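Local atomic coordinates of Rod shape-determining protein (MreC) (Helicobacter pylori, PDB entry 5LP5), a protein that binds penicillin-binding protein 2 and probably helps organise the cell-wall synthesis that maintains cell shape. Residues P97-S102 / S113-V118; V129-A134 / A235-H240; K124-V129 / L243-N248. All coordinates share one frame; numbering follows the deposited sequence.

Contact 1: residues P97-S102 / S113-V118; sequences PTFMTS and SLNPIV
Residues 97-102 and 113-118 run antiparallel as the two arms of a beta hairpin, joined by three backbone hydrogen bonds. Asn115 N donates to Phe99 O (3.0 Å). Thr101 N reaches Ser113 O at 2.9 Å, and Ser113 N reaches Ser102 O, also at 2.9 Å. Met100 faces Leu114 in a non-hydrogen-bonded pair, while Ser102 faces Ser113 in a hydrogen-bonded one. The register slips by one residue between these pairs, a beta bulge in which Thr101 is the extra residue. A CA-H...O contact from Met100 CA to Ser113 O (3.3 Å) supplements the ladder.

The Phe99 ring packs on the side chain of Asn115, the residue its carbonyl binds. Phe99 takes CG between its backbone N and carbonyl carbon (chi1 57°), which swings the ring back alongside Asn115. Asn115 CB then sits over one ring face, offset toward the rim, in a CH-pi contact 3.9 Å from the Phe99 centroid. Its amide continues along the ring, the two planes 33° apart, with ND2 3.5 Å from Phe99 CZ.

Carbon-to-carbon contacts add to this: Ile117 CD1 touches Thr98 CB at 3.7 Å, and Leu114 CD2 approaches Met100 CB at 4.2 Å.

The hairpin lies at the surface of the first barrel, between two further strands: Thr98 bonds through its backbone to Val241 of strand 241-246, and Leu114 to Leu145 of strand 144-149. Met100 also packs on Leu200 of a second copy of MreC.

Contact 2: residues V129-A134 / A235-H240; sequences VSHNQA and AKLLRH
The His131 ring carries Leu237 CD1 over one face, offset toward the rim, in a CH-pi contact 4.0 Å from the ring centroid. Arg239 O and Ser130 CB lie at the ring edge, in its plane. His131 CE1 in turn lies near the plane of the His240 ring, at its edge, with His240 CB 4.2 Å from CE1. His131 is the centre of an inverse gamma turn in the loop of the hairpin formed by strands 125-129 and 134-141, and a backbone bond from Ser130 N to Gln133 O closes this loop. Opposite it, residues 235-237 form a short 3-10 segment that leads toward strand 241-246.

Leu237 is the chief apolar partner. Its CG approaches His131 ND1 at 3.6 Å, and its CB comes 3.7 Å from Ser130 OG, so the leucine packs against both Ser130 and His131. Beyond the contact, Leu237 also touches Phe231, and Ala235 and Leu238 pack on Leu167 of a second copy of MreC.

Ser130 points its CB at the 235-240 loop, and with OG opposite the backbone N (chi1 -166°) the hydroxyl lies between His131 ND1 and Leu237 O. It accepts a hydrogen bond from His131 ND1 (3.0 Å), lying within 1° of the imidazole plane, a bond that holds the ring in its rotation. The same oxygen donates to Leu237 O at 2.9 Å, coming from above the carbonyl plane with a C=O...OG angle of 103°.

Contact 3: residues K124-V129 / L243-N248; sequences KIYGLV and LSDVKN
Gly127 and Ser244 form an antiparallel hydrogen-bonded pair, with Leu128 and Leu243 the next, non-hydrogen-bonded one; the N-to-C directions of strands 125-129 and 243-246 are 138° apart, antiparallel with a marked skew. Ser244 N donates to Gly127 O (2.6 Å); the return bond, Gly127 N to Ser244 O, is weak at 3.3 Å.

Leu243 reaches both neighbours on its face: CD1 meets Tyr126 CB at 3.5 Å and Leu128 CD2 at 3.8 Å. Its other methyl, CD2, lies over one face of the Tyr126 ring, and Lys124 CG over the opposite face. Ser244 O and Asp245 CA sit at the ring edge, in its plane, and the Asp245 carboxylate lies alongside, turned 80° from the ring. The tyrosine OH is taken up elsewhere, by the backbone N of Glu121, as Ser244 OG is by Ile203 O.

Fully extended from a CG anti to the backbone N (chi1 -172°), Lys124 crosses Asp245 at about a right angle. NZ bonds Asp245 OD1 at 2.9 Å, on the syn side but tilted out of the carboxylate plane, and Val246 O at 3.0 Å from above the carbonyl plane. Asp245 OD2 has a weaker, longer salt bridge to Lys247 NZ, 3.3 Å.

The carboxylate is thus shared by two lysines, whose positive charges would probably keep it ionised, and the network links Lys124 to residues 245-247, beyond the Gly127-Ser244 pair.

How the contacts relate
Contacts 1 and 3 pair strands of the first of two six-stranded barrels, an arrangement consistent with the Peptidase_PA clan; contact 2 packs one of its hairpin loops on the chain returning from the second barrel. Contact 1 lies at the surface, contact 2 is partly buried, and contact 3 has the largest share of buried residues. Contacts 1 and 3 meet where Ile117 CD1 touches Leu243 CD2 (3.9 Å). Contacts 2 and 3 share Val129. Met100 SD packs on Leu238 CB at 3.9 Å, joining contacts 1 and 2, both touching the second MreC copy. Backbone pairing dominates contact 1; contact 2 has a serine hydroxyl bonded to a histidine and a backbone carbonyl, with leucine packing; contact 3 joins backbone pairing and buried apolar packing to a salt-bridge network.

Contact 1: residues P97-S102 / S113-V118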
loop_
_atom_site.group_PDB
_atom_site.type_symbol
_atom_site.label_atom_id
_atom_site.label_comp_id
_atom_site.label_asym_id
_atom_site.label_seq_id
_atom_site.Cartn_x
_atom_site.Cartn_y
_atom_site.Cartn_z
ATOM N N PRO C 97 -41.796 -1.670 -9.182
ATOM C CA PRO C 97 -41.710 -1.154 -10.529
ATOM C C PRO C 97 -41.890 0.357 -10.605
ATOM O O PRO C 97 -42.483 0.969 -9.726
ATOM C CB PRO C 97 -42.828 -1.905 -11.258
ATOM C CG PRO C 97 -43.810 -2.284 -10.212
ATOM C CD PRO C 97 -42.991 -2.502 -8.984
ATOM N N THR C 98 -41.338 0.942 -11.654
ATOM C CA THR C 98 -41.320 2.387 -11.834
ATOM C C THR C 98 -41.155 2.587 -13.314
ATOM O O THR C 98 -40.712 1.645 -14.023
ATOM C CB THR C 98 -40.143 3.075 -11.066
ATOM O OG1 THR C 98 -40.180 4.507 -11.252
ATOM C CG2 THR C 98 -38.776 2.543 -11.525
ATOM N N PHE C 99 -41.492 3.783 -13.786
ATOM C CA PHE C 99 -41.250 4.059 -15.176
ATOM C C PHE C 99 -40.925 5.503 -15.391
ATOM O O PHE C 99 -41.286 6.334 -14.578
ATOM C CB PHE C 99 -42.454 3.638 -16.029
ATOM C CG PHE C 99 -43.734 4.293 -15.634
ATOM C CD1 PHE C 99 -44.175 5.381 -16.360
ATOM C CD2 PHE C 99 -44.490 3.857 -14.543
ATOM C CE1 PHE C 99 -45.372 6.017 -16.050
ATOM C CE2 PHE C 99 -45.677 4.505 -14.214
ATOM C CZ PHE C 99 -46.125 5.575 -14.979
ATOM N N MET C 100 -40.229 5.776 -16.493
ATOM C CA MET C 100 -39.812 7.136 -16.792
ATOM C C MET C 100 -40.921 7.870 -17.530
ATOM O O MET C 100 -41.587 7.318 -18.381
ATOM C CB MET C 100 -38.470 7.174 -17.536
ATOM C CG MET C 100 -38.517 6.870 -19.012
ATOM S SD MET C 100 -36.863 6.844 -19.723
ATOM C CE MET C 100 -36.623 8.584 -20.097
ATOM N N THR C 101 -41.105 9.136 -17.191
ATOM C CA THR C 101 -42.079 9.991 -17.878
ATOM C C THR C 101 -41.443 10.837 -18.959
ATOM O O THR C 101 -42.051 11.144 -19.973
ATOM C CB THR C 101 -42.784 10.944 -16.904
ATOM O OG1 THR C 101 -41.851 11.926 -16.403
ATOM C CG2 THR C 101 -43.449 10.130 -15.777
ATOM N N SER C 102 -40.193 11.205 -18.727
ATOM C CA SER C 102 -39.437 12.030 -19.632
ATOM C C SER C 102 -37.976 11.969 -19.240
ATOM O O SER C 102 -37.643 11.534 -18.132
ATOM C CB SER C 102 -39.918 13.456 -19.486
ATOM O OG SER C 102 -39.730 13.937 -18.163
ATOM N N SER C 113 -36.763 11.602 -15.392
ATOM C CA SER C 113 -37.817 11.811 -14.406
ATOM C C SER C 113 -38.654 10.543 -14.297
ATOM O O SER C 113 -39.114 10.008 -15.302
ATOM C CB SER C 113 -38.740 12.968 -14.813
ATOM O OG SER C 113 -38.180 14.245 -14.568
ATOM N N LEU C 114 -38.857 10.077 -13.063
ATOM C CA LEU C 114 -39.583 8.853 -12.795
ATOM C C LEU C 114 -40.918 9.125 -12.142
ATOM O O LEU C 114 -41.086 10.064 -11.384
ATOM C CB LEU C 114 -38.779 7.972 -11.864
ATOM C CG LEU C 114 -37.450 7.485 -12.427
ATOM C CD1 LEU C 114 -36.619 6.874 -11.309
ATOM C CD2 LEU C 114 -37.661 6.458 -13.517
ATOM N N ASN C 115 -41.876 8.278 -12.429
ATOM C CA ASN C 115 -43.170 8.428 -11.829
ATOM C C ASN C 115 -43.068 8.184 -10.329
ATOM O O ASN C 115 -42.482 7.175 -9.909
ATOM C CB ASN C 115 -44.128 7.429 -12.416
ATOM C CG ASN C 115 -45.560 7.840 -12.216
ATOM O OD1 ASN C 115 -45.906 9.009 -12.441
ATOM N ND2 ASN C 115 -46.400 6.917 -11.751
ATOM N N PRO C 116 -43.628 9.098 -9.508
ATOM C CA PRO C 116 -43.591 8.986 -8.051
ATOM C C PRO C 116 -43.955 7.610 -7.530
ATOM O O PRO C 116 -44.785 6.924 -8.123
ATOM C CB PRO C 116 -44.654 9.985 -7.593
ATOM C CG PRO C 116 -44.702 11.004 -8.667
ATOM C CD PRO C 116 -44.305 10.333 -9.939
ATOM N N ILE C 117 -43.334 7.219 -6.423
ATOM C CA ILE C 117 -43.620 5.949 -5.767
ATOM C C ILE C 117 -43.926 6.198 -4.294
ATOM O O ILE C 117 -43.186 6.879 -3.606
ATOM C CB ILE C 117 -42.435 4.962 -5.891
ATOM C CG1 ILE C 117 -42.296 4.452 -7.328
ATOM C CG2 ILE C 117 -42.575 3.804 -4.894
ATOM C CD1 ILE C 117 -41.209 3.410 -7.497
ATOM N N VAL C 118 -45.016 5.610 -3.825
ATOM C CA VAL C 118 -45.514 5.828 -2.482
ATOM C C VAL C 118 -44.438 5.579 -1.401
ATOM O O VAL C 118 -43.537 4.755 -1.569
ATOM C CB VAL C 118 -46.790 4.979 -2.261
ATOM C CG1 VAL C 118 -47.212 4.912 -0.792
ATOM C CG2 VAL C 118 -47.928 5.540 -3.109
#

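Contact 2: residues V129-A134 / A235-H240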
loop_
_atom_site.group_PDB
_atom_site.type_symbol
_atom_site.label_atom_id
_atom_site.label_comp_id
_atom_site.label_asym_id
_atom_site.label_seq_id
_atom_site.Cartn_x
_atom_site.Cartn_y
_atom_site.Cartn_z
ATOM N N VAL C 129 -32.838 -1.184 -11.856
ATOM C CA VAL C 129 -32.591 -2.445 -12.538
ATOM C C VAL C 129 -33.573 -2.556 -13.693
ATOM O O VAL C 129 -34.736 -2.198 -13.534
ATOM C CB VAL C 129 -32.821 -3.625 -11.559
ATOM C CG1 VAL C 129 -32.645 -4.971 -12.241
ATOM C CG2 VAL C 129 -31.852 -3.528 -10.406
ATOM N N SER C 130 -33.108 -3.050 -14.845
ATOM C CA SER C 130 -34.011 -3.343 -15.945
ATOM C C SER C 130 -34.016 -4.814 -16.337
ATOM O O SER C 130 -34.770 -5.611 -15.759
ATOM C CB SER C 130 -33.829 -2.420 -17.140
ATOM O OG SER C 130 -34.936 -2.557 -18.030
ATOM N N HIS C 131 -33.240 -5.199 -17.326
ATOM C CA HIS C 131 -33.366 -6.571 -17.815
ATOM C C HIS C 131 -32.357 -7.393 -17.061
ATOM O O HIS C 131 -31.350 -7.811 -17.614
ATOM C CB HIS C 131 -33.159 -6.637 -19.324
ATOM C CG HIS C 131 -34.325 -6.128 -20.111
ATOM N ND1 HIS C 131 -34.943 -4.925 -19.843
ATOM C CD2 HIS C 131 -34.981 -6.662 -21.171
ATOM C CE1 HIS C 131 -35.942 -4.749 -20.694
ATOM N NE2 HIS C 131 -35.987 -5.788 -21.511
ATOM N N ASN C 132 -32.642 -7.582 -15.776
ATOM C CA ASN C 132 -31.728 -8.209 -14.824
ATOM C C ASN C 132 -30.333 -7.618 -14.831
ATOM O O ASN C 132 -29.341 -8.347 -14.715
ATOM C CB ASN C 132 -31.690 -9.703 -15.061
ATOM C CG ASN C 132 -32.746 -10.426 -14.270
ATOM O OD1 ASN C 132 -32.858 -10.203 -13.042
ATOM N ND2 ASN C 132 -33.505 -11.321 -14.940
ATOM N N GLN C 133 -30.293 -6.289 -14.933
ATOM C CA GLN C 133 -29.050 -5.527 -15.052
ATOM C C GLN C 133 -29.142 -4.195 -14.276
ATOM O O GLN C 133 -30.206 -3.625 -14.159
ATOM C CB GLN C 133 -28.717 -5.286 -16.542
ATOM C CG GLN C 133 -27.379 -4.635 -16.806
ATOM C CD GLN C 133 -27.004 -4.586 -18.292
ATOM O OE1 GLN C 133 -25.941 -4.032 -18.660
ATOM N NE2 GLN C 133 -27.831 -5.209 -19.144
ATOM N N ALA C 134 -28.017 -3.703 -13.750
ATOM C CA ALA C 134 -27.972 -2.381 -13.140
ATOM C C ALA C 134 -27.858 -1.305 -14.217
ATOM O O ALA C 134 -26.890 -1.315 -15.028
ATOM C CB ALA C 134 -26.813 -2.294 -12.169
ATOM N N ALA C 235 -32.180 1.850 -25.500
ATOM C CA ALA C 235 -33.553 2.209 -25.184
ATOM C C ALA C 235 -34.429 1.067 -24.688
ATOM O O ALA C 235 -35.467 1.319 -24.064
ATOM C CB ALA C 235 -34.213 2.860 -26.382
ATOM N N LYS C 236 -34.031 -0.174 -24.957
ATOM C CA LYS C 236 -34.846 -1.304 -24.548
ATOM C C LYS C 236 -34.949 -1.399 -23.036
ATOM O O LYS C 236 -36.000 -1.743 -22.535
ATOM C CB LYS C 236 -34.340 -2.606 -25.152
ATOM C CG LYS C 236 -35.109 -3.006 -26.402
ATOM C CD LYS C 236 -34.402 -4.108 -27.186
ATOM C CE LYS C 236 -35.302 -4.762 -28.236
ATOM N NZ LYS C 236 -34.900 -6.181 -28.474
ATOM N N LEU C 237 -33.867 -1.051 -22.338
ATOM C CA LEU C 237 -33.776 -1.192 -20.883
ATOM C C LEU C 237 -34.264 0.012 -20.092
ATOM O O LEU C 237 -34.088 0.040 -18.876
ATOM C CB LEU C 237 -32.328 -1.517 -20.471
ATOM C CG LEU C 237 -31.963 -3.014 -20.457
ATOM C CD1 LEU C 237 -31.935 -3.613 -21.847
ATOM C CD2 LEU C 237 -30.627 -3.237 -19.762
ATOM N N LEU C 238 -34.822 1.023 -20.756
ATOM C CA LEU C 238 -35.408 2.136 -20.033
ATOM C C LEU C 238 -36.889 1.885 -19.795
ATOM O O LEU C 238 -37.546 2.603 -19.044
ATOM C CB LEU C 238 -35.085 3.464 -20.715
ATOM C CG LEU C 238 -33.680 3.995 -20.367
ATOM C CD1 LEU C 238 -33.333 5.273 -21.121
ATOM C CD2 LEU C 238 -33.498 4.244 -18.872
ATOM N N ARG C 239 -37.417 0.831 -20.415
ATOM C CA ARG C 239 -38.730 0.310 -20.033
ATOM C C ARG C 239 -38.558 -0.963 -19.219
ATOM O O ARG C 239 -37.514 -1.605 -19.265
ATOM C CB ARG C 239 -39.614 0.096 -21.257
ATOM C CG ARG C 239 -40.036 1.437 -21.871
ATOM C CD ARG C 239 -41.001 1.328 -23.031
ATOM N NE ARG C 239 -40.621 0.298 -24.015
ATOM C CZ ARG C 239 -39.839 0.479 -25.083
ATOM N NH1 ARG C 239 -39.286 1.656 -25.346
ATOM N NH2 ARG C 239 -39.601 -0.548 -25.890
ATOM N N HIS C 240 -39.593 -1.301 -18.453
ATOM C CA HIS C 240 -39.588 -2.456 -17.545
ATOM C C HIS C 240 -38.600 -2.295 -16.390
ATOM O O HIS C 240 -37.813 -3.204 -16.126
ATOM C CB HIS C 240 -39.307 -3.756 -18.299
ATOM C CG HIS C 240 -40.327 -4.086 -19.345
ATOM N ND1 HIS C 240 -41.668 -4.259 -19.054
ATOM C CD2 HIS C 240 -40.198 -4.310 -20.677
ATOM C CE1 HIS C 240 -42.323 -4.544 -20.166
ATOM N NE2 HIS C 240 -41.456 -4.585 -21.163
#

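Contact 3: residues K124-V129 / L243-N248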
loop_
_atom_site.group_PDB
_atom_site.type_symbol
_atom_site.label_atom_id
_atom_site.label_comp_id
_atom_site.label_asym_id
_atom_site.label_seq_id
_atom_site.Cartn_x
_atom_site.Cartn_y
_atom_site.Cartn_z
ATOM N N LYS C 124 -32.471 9.135 0.176
ATOM C CA LYS C 124 -31.946 7.787 0.168
ATOM C C LYS C 124 -31.655 7.433 -1.270
ATOM O O LYS C 124 -32.453 7.754 -2.159
ATOM C CB LYS C 124 -32.944 6.800 0.747
ATOM C CG LYS C 124 -32.357 5.409 0.929
ATOM C CD LYS C 124 -33.401 4.409 1.384
ATOM C CE LYS C 124 -32.819 3.008 1.378
ATOM N NZ LYS C 124 -33.762 1.993 1.830
ATOM N N ILE C 125 -30.517 6.794 -1.499
ATOM C CA ILE C 125 -30.123 6.406 -2.840
ATOM C C ILE C 125 -30.586 4.986 -3.163
ATOM O O ILE C 125 -30.150 4.026 -2.529
ATOM C CB ILE C 125 -28.600 6.453 -3.003
ATOM C CG1 ILE C 125 -28.069 7.852 -2.729
ATOM C CG2 ILE C 125 -28.203 6.006 -4.393
ATOM C CD1 ILE C 125 -26.611 7.859 -2.329
ATOM N N TYR C 126 -31.458 4.870 -4.158
ATOM C CA TYR C 126 -32.011 3.596 -4.595
ATOM C C TYR C 126 -31.321 3.126 -5.859
ATOM O O TYR C 126 -30.759 3.921 -6.582
ATOM C CB TYR C 126 -33.518 3.737 -4.854
ATOM C CG TYR C 126 -34.320 4.100 -3.626
ATOM C CD1 TYR C 126 -34.670 3.136 -2.689
ATOM C CD2 TYR C 126 -34.704 5.412 -3.380
ATOM C CE1 TYR C 126 -35.392 3.467 -1.551
ATOM C CE2 TYR C 126 -35.432 5.747 -2.248
ATOM C CZ TYR C 126 -35.774 4.771 -1.332
ATOM O OH TYR C 126 -36.486 5.071 -0.196
ATOM N N GLY C 127 -31.359 1.823 -6.103
ATOM C CA GLY C 127 -30.785 1.245 -7.317
ATOM C C GLY C 127 -31.862 1.078 -8.367
ATOM O O GLY C 127 -33.026 0.878 -8.042
ATOM N N LEU C 128 -31.466 1.181 -9.631
ATOM C CA LEU C 128 -32.346 0.924 -10.775
ATOM C C LEU C 128 -31.888 -0.301 -11.568
ATOM O O LEU C 128 -30.719 -0.435 -11.913
ATOM C CB LEU C 128 -32.421 2.136 -11.703
ATOM C CG LEU C 128 -33.136 3.397 -11.151
ATOM C CD1 LEU C 128 -33.069 4.535 -12.153
ATOM C CD2 LEU C 128 -34.578 3.042 -10.819
ATOM N N VAL C 129 -32.838 -1.184 -11.856
ATOM C CA VAL C 129 -32.591 -2.445 -12.538
ATOM C C VAL C 129 -33.573 -2.556 -13.693
ATOM O O VAL C 129 -34.736 -2.198 -13.534
ATOM C CB VAL C 129 -32.821 -3.625 -11.559
ATOM C CG1 VAL C 129 -32.645 -4.971 -12.241
ATOM C CG2 VAL C 129 -31.852 -3.528 -10.406
ATOM N N LEU C 243 -37.223 -0.438 -9.062
ATOM C CA LEU C 243 -36.456 0.299 -8.063
ATOM C C LEU C 243 -35.986 -0.627 -6.975
ATOM O O LEU C 243 -36.768 -1.411 -6.426
ATOM C CB LEU C 243 -37.337 1.374 -7.433
ATOM C CG LEU C 243 -36.660 2.393 -6.526
ATOM C CD1 LEU C 243 -35.936 3.459 -7.325
ATOM C CD2 LEU C 243 -37.735 3.114 -5.721
ATOM N N SER C 244 -34.716 -0.529 -6.614
ATOM C CA SER C 244 -34.142 -1.415 -5.599
ATOM C C SER C 244 -34.077 -0.774 -4.227
ATOM O O SER C 244 -33.262 0.107 -4.014
ATOM C CB SER C 244 -32.740 -1.837 -6.005
ATOM O OG SER C 244 -32.127 -2.498 -4.917
ATOM N N ASP C 245 -34.922 -1.248 -3.306
ATOM C CA ASP C 245 -35.027 -0.712 -1.946
ATOM C C ASP C 245 -34.452 -1.716 -0.936
ATOM O O ASP C 245 -35.124 -2.701 -0.601
ATOM C CB ASP C 245 -36.499 -0.402 -1.627
ATOM C CG ASP C 245 -36.689 0.306 -0.252
ATOM O OD1 ASP C 245 -35.767 0.399 0.543
ATOM O OD2 ASP C 245 -37.763 0.795 0.071
ATOM N N VAL C 246 -33.232 -1.466 -0.458
ATOM C CA VAL C 246 -32.567 -2.354 0.520
ATOM C C VAL C 246 -32.835 -1.811 1.913
ATOM O O VAL C 246 -32.520 -0.661 2.184
ATOM C CB VAL C 246 -31.040 -2.380 0.297
ATOM C CG1 VAL C 246 -30.346 -3.132 1.404
ATOM C CG2 VAL C 246 -30.681 -3.001 -1.045
ATOM N N LYS C 247 -33.439 -2.635 2.758
ATOM C CA LYS C 247 -33.982 -2.160 4.017
ATOM C C LYS C 247 -32.842 -1.613 4.885
ATOM O O LYS C 247 -31.841 -2.299 5.118
ATOM C CB LYS C 247 -34.827 -3.257 4.710
ATOM C CG LYS C 247 -36.171 -3.526 4.008
ATOM C CD LYS C 247 -37.132 -2.319 4.051
ATOM C CE LYS C 247 -37.831 -2.043 2.711
ATOM N NZ LYS C 247 -38.750 -0.862 2.779
ATOM N N ASN C 248 -32.977 -0.350 5.306
ATOM C CA ASN C 248 -31.855 0.370 5.913
ATOM C C ASN C 248 -31.801 0.088 7.389
ATOM O O ASN C 248 -32.408 -0.872 7.847
ATOM C CB ASN C 248 -31.856 1.888 5.586
ATOM C CG ASN C 248 -33.223 2.542 5.712
ATOM O OD1 ASN C 248 -34.211 1.898 6.054
ATOM N ND2 ASN C 248 -33.276 3.843 5.427
#